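Local coordinates for holo-[acyl-carrier-protein] synthase (Thermotoga maritima, PDB 5XUM) that belongs to the 4'-phosphopantetheinyl transferase superfamily, as a holo-acyl-carrier-protein synthase of the AcpS type, at residues A[142-150]-A[160-168]. Residues are numbered along the deposited sequence; the frame is centred on the assembly and turned at random.
Sequences SLPPFTLKK and VRYGNILIG
With chi1 of -162°, Tyr-162 extends its ring away from its own backbone N and across the start of helix 145-154, where Pro-145 lies over one face; Phe-146, its CG anti to the carbonyl carbon (chi1 -75°), turns its ring to Ile-167. Pro-145 CB sits almost exactly above the ring centre, 4.0 Å from the centroid of the Tyr-162 ring, in a CH-pi contact, and Pro-145 CD reaches Tyr-162 CZ at 3.7 Å. Leu-148 brings CD2 to the ring edge, 4.0 Å from Tyr-162 CE1. The phenol OH of Tyr-162 donates a 2.7 Å hydrogen bond to Leu-143 O, tilted 30° from the carbonyl plane, which ties the ring to the loop just ahead of the helix. Pro-144 is the N-cap residue, and Phe-146 N is hydrogen-bonded to Asp-84 OD1. After the helix the chain runs through strand 158-162, at the edge, within this chain, of a four-stranded antiparallel sheet, and a type II' turn from Tyr-162 to Ile-165 carries it to strand 166-167, which pairs in parallel with strand 76-81 of another sheet. Ile-167 meets the helix with two branches: CD1 packs 3.8 Å from Pro-145 CB, while CG2 lies over one face of the Phe-146 ring, displaced toward its rim and 3.6 Å from Phe-146 CZ.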
ATOM      1  N   SER A 142      -3.690  21.477   2.012  1.00 44.10           N
ATOM      2  CA  SER A 142      -4.127  20.617   0.918  1.00 45.78           C
ATOM      3  C   SER A 142      -3.788  21.244  -0.434  1.00 45.13           C
ATOM      4  O   SER A 142      -4.239  20.768  -1.476  1.00 51.15           O
ATOM      5  CB  SER A 142      -5.629  20.343   1.017  1.00 53.54           C
ATOM      6  OG  SER A 142      -5.936  19.633   2.203  1.00 65.48           O
ATOM      7  N   LEU A 143      -2.995  22.313  -0.413  1.00 41.30           N
ATOM      8  CA  LEU A 143      -2.552  22.957  -1.645  1.00 42.38           C
ATOM      9  C   LEU A 143      -1.495  22.106  -2.342  1.00 42.05           C
ATOM     10  O   LEU A 143      -0.550  21.645  -1.697  1.00 40.14           O
ATOM     11  CB  LEU A 143      -2.010  24.367  -1.376  1.00 42.08           C
ATOM     12  CG  LEU A 143      -3.002  25.459  -0.953  1.00 43.79           C
ATOM     13  CD1 LEU A 143      -2.261  26.740  -0.594  1.00 42.95           C
ATOM     14  CD2 LEU A 143      -4.042  25.724  -2.035  1.00 47.83           C
ATOM     15  N   PRO A 144      -1.664  21.880  -3.661  1.00 43.19           N
ATOM     16  CA  PRO A 144      -0.670  21.173  -4.471  1.00 43.28           C
ATOM     17  C   PRO A 144       0.665  21.932  -4.479  1.00 43.33           C
ATOM     18  O   PRO A 144       0.666  23.160  -4.334  1.00 46.42           O
ATOM     19  CB  PRO A 144      -1.306  21.156  -5.867  1.00 46.56           C
ATOM     20  CG  PRO A 144      -2.769  21.309  -5.623  1.00 45.93           C
ATOM     21  CD  PRO A 144      -2.857  22.237  -4.451  1.00 43.84           C
ATOM     22  N   PRO A 145       1.794  21.209  -4.639  1.00 43.05           N
ATOM     23  CA  PRO A 145       3.135  21.776  -4.422  1.00 43.82           C
ATOM     24  C   PRO A 145       3.469  23.037  -5.227  1.00 45.33           C
ATOM     25  O   PRO A 145       4.065  23.963  -4.675  1.00 48.27           O
ATOM     26  CB  PRO A 145       4.082  20.622  -4.797  1.00 43.79           C
ATOM     27  CG  PRO A 145       3.244  19.637  -5.541  1.00 42.54           C
ATOM     28  CD  PRO A 145       1.862  19.776  -4.983  1.00 42.12           C
ATOM     29  N   PHE A 146       3.097  23.075  -6.503  1.00 44.09           N
ATOM     30  CA  PHE A 146       3.394  24.238  -7.345  1.00 49.08           C
ATOM     31  C   PHE A 146       2.497  25.432  -7.028  1.00 48.88           C
ATOM     32  O   PHE A 146       2.941  26.578  -7.103  1.00 48.76           O
ATOM     33  CB  PHE A 146       3.328  23.884  -8.830  1.00 48.86           C
ATOM     34  CG  PHE A 146       4.506  23.088  -9.310  1.00 49.17           C
ATOM     35  CD1 PHE A 146       5.670  23.726  -9.724  1.00 48.95           C
ATOM     36  CD2 PHE A 146       4.457  21.697  -9.342  1.00 46.10           C
ATOM     37  CE1 PHE A 146       6.761  22.994 -10.165  1.00 55.40           C
ATOM     38  CE2 PHE A 146       5.545  20.962  -9.777  1.00 45.23           C
ATOM     39  CZ  PHE A 146       6.697  21.610 -10.193  1.00 51.86           C
ATOM     40  N   THR A 147       1.244  25.153  -6.674  1.00 50.80           N
ATOM     41  CA  THR A 147       0.318  26.184  -6.210  1.00 49.08           C
ATOM     42  C   THR A 147       0.848  26.807  -4.918  1.00 50.66           C
ATOM     43  O   THR A 147       0.881  28.034  -4.782  1.00 53.87           O
ATOM     44  CB  THR A 147      -1.102  25.615  -5.990  1.00 46.14           C
ATOM     45  OG1 THR A 147      -1.556  24.992  -7.197  1.00 51.63           O
ATOM     46  CG2 THR A 147      -2.087  26.718  -5.598  1.00 46.03           C
ATOM     47  N   LEU A 148       1.275  25.957  -3.986  1.00 49.23           N
ATOM     48  CA  LEU A 148       1.859  26.410  -2.725  1.00 50.59           C
ATOM     49  C   LEU A 148       3.158  27.187  -2.950  1.00 53.82           C
ATOM     50  O   LEU A 148       3.363  28.243  -2.349  1.00 55.80           O
ATOM     51  CB  LEU A 148       2.092  25.226  -1.776  1.00 46.85           C
ATOM     52  CG  LEU A 148       2.701  25.504  -0.396  1.00 47.01           C
ATOM     53  CD1 LEU A 148       1.784  26.362   0.466  1.00 44.40           C
ATOM     54  CD2 LEU A 148       3.047  24.203   0.317  1.00 42.10           C
ATOM     55  N   LYS A 149       4.016  26.663  -3.825  1.00 54.29           N
ATOM     56  CA  LYS A 149       5.312  27.272  -4.143  1.00 58.64           C
ATOM     57  C   LYS A 149       5.164  28.689  -4.706  1.00 59.98           C
ATOM     58  O   LYS A 149       5.908  29.596  -4.324  1.00 62.03           O
ATOM     59  CB  LYS A 149       6.079  26.381  -5.127  1.00 57.37           C
ATOM     60  CG  LYS A 149       7.543  26.737  -5.321  1.00 63.03           C
ATOM     61  CD  LYS A 149       8.189  25.806  -6.336  1.00 64.24           C
ATOM     62  CE  LYS A 149       9.550  26.316  -6.785  1.00 69.91           C
ATOM     63  NZ  LYS A 149      10.578  26.236  -5.710  1.00 73.61           N
ATOM     64  N   LYS A 150       4.198  28.865  -5.605  1.00 60.02           N
ATOM     65  CA  LYS A 150       3.924  30.151  -6.244  1.00 64.53           C
ATOM     66  C   LYS A 150       3.352  31.167  -5.250  1.00 67.11           C
ATOM     67  O   LYS A 150       3.646  32.363  -5.336  1.00 72.73           O
ATOM     68  CB  LYS A 150       2.964  29.952  -7.421  1.00 67.27           C
ATOM     69  CG  LYS A 150       2.830  31.147  -8.353  1.00 72.31           C
ATOM     70  CD  LYS A 150       1.689  30.942  -9.337  1.00 79.07           C
ATOM     71  CE  LYS A 150       1.474  32.171 -10.204  1.00 81.84           C
ATOM     72  NZ  LYS A 150       0.265  32.035 -11.063  1.00 87.90           N
ATOM     73  N   VAL A 160      10.360  24.502   1.718  1.00 47.78           N
ATOM     74  CA  VAL A 160      11.578  23.748   2.020  1.00 47.03           C
ATOM     75  C   VAL A 160      11.420  22.280   1.626  1.00 47.70           C
ATOM     76  O   VAL A 160      12.232  21.745   0.869  1.00 48.86           O
ATOM     77  CB  VAL A 160      11.975  23.869   3.511  1.00 49.43           C
ATOM     78  CG1 VAL A 160      13.272  23.119   3.787  1.00 51.25           C
ATOM     79  CG2 VAL A 160      12.122  25.333   3.912  1.00 50.48           C
ATOM     80  N   ARG A 161      10.370  21.638   2.136  1.00 46.11           N
ATOM     81  CA  ARG A 161      10.098  20.236   1.836  1.00 44.73           C
ATOM     82  C   ARG A 161       8.598  19.987   1.730  1.00 42.23           C
ATOM     83  O   ARG A 161       7.819  20.486   2.540  1.00 43.63           O
ATOM     84  CB  ARG A 161      10.720  19.326   2.904  1.00 45.83           C
ATOM     85  CG  ARG A 161      10.709  17.843   2.557  1.00 45.29           C
ATOM     86  CD  ARG A 161      11.430  16.989   3.594  1.00 45.93           C
ATOM     87  NE  ARG A 161      10.945  17.207   4.960  1.00 43.67           N
ATOM     88  CZ  ARG A 161       9.875  16.620   5.495  1.00 44.97           C
ATOM     89  NH1 ARG A 161       9.142  15.766   4.791  1.00 46.38           N
ATOM     90  NH2 ARG A 161       9.532  16.896   6.746  1.00 47.64           N
ATOM     91  N   TYR A 162       8.206  19.220   0.719  1.00 41.30           N
ATOM     92  CA  TYR A 162       6.824  18.796   0.541  1.00 37.76           C
ATOM     93  C   TYR A 162       6.761  17.273   0.669  1.00 35.82           C
ATOM     94  O   TYR A 162       6.863  16.555  -0.328  1.00 35.46           O
ATOM     95  CB  TYR A 162       6.318  19.245  -0.830  1.00 35.68           C
ATOM     96  CG  TYR A 162       4.815  19.252  -0.986  1.00 35.96           C
ATOM     97  CD1 TYR A 162       4.079  20.411  -0.747  1.00 36.18           C
ATOM     98  CD2 TYR A 162       4.128  18.107  -1.394  1.00 34.37           C
ATOM     99  CE1 TYR A 162       2.702  20.428  -0.896  1.00 35.91           C
ATOM    100  CE2 TYR A 162       2.750  18.115  -1.547  1.00 34.19           C
ATOM    101  CZ  TYR A 162       2.044  19.279  -1.295  1.00 34.82           C
ATOM    102  OH  TYR A 162       0.678  19.296  -1.443  1.00 33.97           O
ATOM    103  N   GLY A 163       6.608  16.788   1.900  1.00 33.71           N
ATOM    104  CA  GLY A 163       6.618  15.349   2.177  1.00 34.07           C
ATOM    105  C   GLY A 163       7.911  14.700   1.710  1.00 34.90           C
ATOM    106  O   GLY A 163       8.991  15.140   2.093  1.00 35.36           O
ATOM    107  N   ASN A 164       7.802  13.664   0.877  1.00 35.10           N
ATOM    108  CA  ASN A 164       8.983  13.045   0.253  1.00 34.28           C
ATOM    109  C   ASN A 164       9.035  13.263  -1.268  1.00 34.56           C
ATOM    110  O   ASN A 164       9.801  12.605  -1.978  1.00 38.67           O
ATOM    111  CB  ASN A 164       9.091  11.552   0.616  1.00 33.84           C
ATOM    112  CG  ASN A 164       8.120  10.676  -0.168  1.00 33.45           C
ATOM    113  OD1 ASN A 164       7.183  11.167  -0.799  1.00 31.17           O
ATOM    114  ND2 ASN A 164       8.348   9.368  -0.132  1.00 31.81           N
ATOM    115  N   ILE A 165       8.213  14.193  -1.749  1.00 34.45           N
ATOM    116  CA  ILE A 165       8.128  14.535  -3.168  1.00 37.26           C
ATOM    117  C   ILE A 165       9.209  15.551  -3.523  1.00 39.51           C
ATOM    118  O   ILE A 165       9.443  16.497  -2.771  1.00 41.15           O
ATOM    119  CB  ILE A 165       6.756  15.167  -3.522  1.00 38.36           C
ATOM    120  CG1 ILE A 165       5.595  14.430  -2.840  1.00 37.97           C
ATOM    121  CG2 ILE A 165       6.551  15.235  -5.032  1.00 42.20           C
ATOM    122  CD1 ILE A 165       5.351  13.015  -3.326  1.00 34.90           C
ATOM    123  N   LEU A 166       9.863  15.353  -4.665  1.00 39.97           N
ATOM    124  CA  LEU A 166      10.770  16.363  -5.213  1.00 44.14           C
ATOM    125  C   LEU A 166      10.020  17.242  -6.207  1.00 46.02           C
ATOM    126  O   LEU A 166       9.222  16.748  -7.006  1.00 44.50           O
ATOM    127  CB  LEU A 166      11.988  15.717  -5.885  1.00 44.56           C
ATOM    128  CG  LEU A 166      12.907  14.817  -5.051  1.00 48.26           C
ATOM    129  CD1 LEU A 166      13.942  14.156  -5.949  1.00 54.32           C
ATOM    130  CD2 LEU A 166      13.587  15.580  -3.919  1.00 51.55           C
ATOM    131  N   ILE A 167      10.276  18.546  -6.152  1.00 52.59           N
ATOM    132  CA  ILE A 167       9.561  19.522  -6.980  1.00 57.24           C
ATOM    133  C   ILE A 167      10.506  20.200  -7.970  1.00 63.17           C
ATOM    134  O   ILE A 167      11.497  20.816  -7.573  1.00 67.42           O
ATOM    135  CB  ILE A 167       8.855  20.579  -6.102  1.00 57.99           C
ATOM    136  CG1 ILE A 167       7.831  19.905  -5.190  1.00 55.46           C
ATOM    137  CG2 ILE A 167       8.179  21.646  -6.953  1.00 57.20           C
ATOM    138  CD1 ILE A 167       7.739  20.537  -3.822  1.00 55.86           C
ATOM    139  N   GLY A 168      10.191  20.072  -9.257  1.00 64.48           N
ATOM    140  CA  GLY A 168      10.970  20.701 -10.322  1.00 73.40           C
ATOM    141  C   GLY A 168      12.315  20.037 -10.542  1.00 76.30           C
ATOM    142  O   GLY A 168      13.298  20.701 -10.876  1.00 85.49           O
TER